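Local coordinates for protein intramolecular trans-sialidase (Macrobdella decora, PDB 3SLI) that cleaves sialic acid from sialoglycoconjugates by intramolecular trans-glycosylation, releasing it as 2,7-anhydro-Neu5Ac, at residues 37-42 with 53-58. Numbering follows the deposited sequence.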
loop_
_atom_site.group_PDB
_atom_site.type_symbol
_atom_site.label_atom_id
_atom_site.label_comp_id
_atom_site.label_asym_id
_atom_site.label_seq_id
_atom_site.Cartn_x
_atom_site.Cartn_y
_atom_site.Cartn_z
ATOM N N GLY A 37 -27.594 18.750 11.760
ATOM C CA GLY A 37 -26.722 19.850 11.393
ATOM C C GLY A 37 -25.421 19.472 10.717
ATOM O O GLY A 37 -25.204 18.316 10.353
ATOM N N THR A 38 -24.539 20.454 10.574
ATOM C CA THR A 38 -23.243 20.252 9.940
ATOM C C THR A 38 -22.190 21.072 10.673
ATOM O O THR A 38 -22.436 22.216 11.048
ATOM C CB THR A 38 -23.254 20.729 8.456
ATOM O OG1 THR A 38 -24.379 20.162 7.766
ATOM C CG2 THR A 38 -21.971 20.295 7.748
ATOM N N ILE A 39 -21.030 20.474 10.922
ATOM C CA ILE A 39 -19.942 21.189 11.574
ATOM C C ILE A 39 -18.731 21.060 10.677
ATOM O O ILE A 39 -18.411 19.969 10.205
ATOM C CB ILE A 39 -19.558 20.626 12.968
ATOM C CG1 ILE A 39 -20.725 20.737 13.953
ATOM C CG2 ILE A 39 -18.359 21.388 13.520
ATOM C CD1 ILE A 39 -21.575 19.495 14.021
ATOM N N ILE A 40 -18.110 22.185 10.374
ATOM C CA ILE A 40 -16.921 22.165 9.551
ATOM C C ILE A 40 -15.869 23.020 10.223
ATOM O O ILE A 40 -16.151 24.135 10.678
ATOM C CB ILE A 40 -17.200 22.613 8.083
ATOM C CG1 ILE A 40 -15.885 22.905 7.361
ATOM C CG2 ILE A 40 -18.128 23.799 8.037
ATOM C CD1 ILE A 40 -15.958 22.632 5.902
ATOM N N LEU A 41 -14.670 22.470 10.359
ATOM C CA LEU A 41 -13.606 23.220 10.988
ATOM C C LEU A 41 -12.221 22.938 10.446
ATOM O O LEU A 41 -11.936 21.854 9.928
ATOM C CB LEU A 41 -13.634 23.071 12.515
ATOM C CG LEU A 41 -13.387 21.777 13.287
ATOM C CD1 LEU A 41 -13.086 22.170 14.723
ATOM C CD2 LEU A 41 -14.593 20.851 13.243
ATOM N N SER A 42 -11.397 23.973 10.518
ATOM C CA SER A 42 -10.014 23.959 10.074
ATOM C C SER A 42 -9.195 23.995 11.364
ATOM O O SER A 42 -9.456 24.823 12.232
ATOM C CB SER A 42 -9.760 25.230 9.250
ATOM O OG SER A 42 -8.430 25.304 8.772
ATOM N N SER A 53 -10.199 16.189 21.165
ATOM C CA SER A 53 -11.502 16.694 20.731
ATOM C C SER A 53 -11.286 18.053 20.080
ATOM O O SER A 53 -10.564 18.900 20.613
ATOM C CB SER A 53 -12.452 16.905 21.921
ATOM O OG SER A 53 -12.847 15.692 22.524
ATOM N N LEU A 54 -11.903 18.241 18.921
ATOM C CA LEU A 54 -11.835 19.498 18.185
ATOM C C LEU A 54 -13.011 20.389 18.618
ATOM O O LEU A 54 -12.843 21.577 18.906
ATOM C CB LEU A 54 -11.957 19.200 16.693
ATOM C CG LEU A 54 -10.710 19.107 15.821
ATOM C CD1 LEU A 54 -9.461 18.877 16.636
ATOM C CD2 LEU A 54 -10.922 18.044 14.772
ATOM N N PHE A 55 -14.184 19.769 18.718
ATOM C CA PHE A 55 -15.425 20.453 19.078
ATOM C C PHE A 55 -16.314 19.474 19.833
ATOM O O PHE A 55 -16.410 18.306 19.447
ATOM C CB PHE A 55 -16.126 20.896 17.784
ATOM C CG PHE A 55 -17.528 21.418 17.980
ATOM C CD1 PHE A 55 -17.746 22.745 18.351
ATOM C CD2 PHE A 55 -18.631 20.588 17.769
ATOM C CE1 PHE A 55 -19.048 23.243 18.509
ATOM C CE2 PHE A 55 -19.938 21.075 17.924
ATOM C CZ PHE A 55 -20.141 22.406 18.294
ATOM N N SER A 56 -16.972 19.951 20.890
ATOM C CA SER A 56 -17.869 19.109 21.685
ATOM C C SER A 56 -19.019 19.901 22.307
ATOM O O SER A 56 -18.920 21.111 22.527
ATOM C CB SER A 56 -17.109 18.399 22.814
ATOM O OG SER A 56 -16.597 19.331 23.748
ATOM N N VAL A 57 -20.093 19.188 22.601
ATOM C CA VAL A 57 -21.279 19.750 23.225
ATOM C C VAL A 57 -21.761 18.630 24.145
ATOM O O VAL A 57 -21.891 17.480 23.712
ATOM C CB VAL A 57 -22.396 20.070 22.184
ATOM C CG1 VAL A 57 -23.591 20.729 22.877
ATOM C CG2 VAL A 57 -21.870 20.989 21.091
ATOM N N GLY A 58 -21.969 18.938 25.417
ATOM C CA GLY A 58 -22.434 17.907 26.322
ATOM C C GLY A 58 -22.717 18.361 27.734
ATOM O O GLY A 58 -22.857 19.558 28.018
#
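The Phe55 ring, the one flat group here, meets Ile39 obliquely: its CE2 corner lies 4.1 Å from CG1 of Ile39, and the two side chains cross at about a right angle. CG of Phe55 is anti to its backbone N (chi1 171°), a turn that swings the ring away from Leu54 and along the opposing strand until it ends beside Ile39, whose CG1, anti to the carbonyl carbon, is the branch that touches it. Ile175 of strand 170-178 also touches Phe55, and Ile71 packs on Ile39. At the other end of the contact, Leu41 CD1 packs on the near half of Leu54, 3.7 Å from its CB and somewhat farther from CG. The same methyl makes a looser touch on CB of Phe55, at 4.5 Å. The contact joins the two antiparallel sheets of a concanavalin-like beta sandwich, the N-terminal domain of this sialidase. Leu54 and Phe55 form a classic beta bulge opposite Ile71, and the chain turns a corner there; both residues point their CB toward strand 37-45. No hydrogen bond crosses between the segments: Leu41 bonds through its backbone to Val113 within its own sheet, and the Val113 side chain packs on both Leu41 and Leu54, bridging the two sheets.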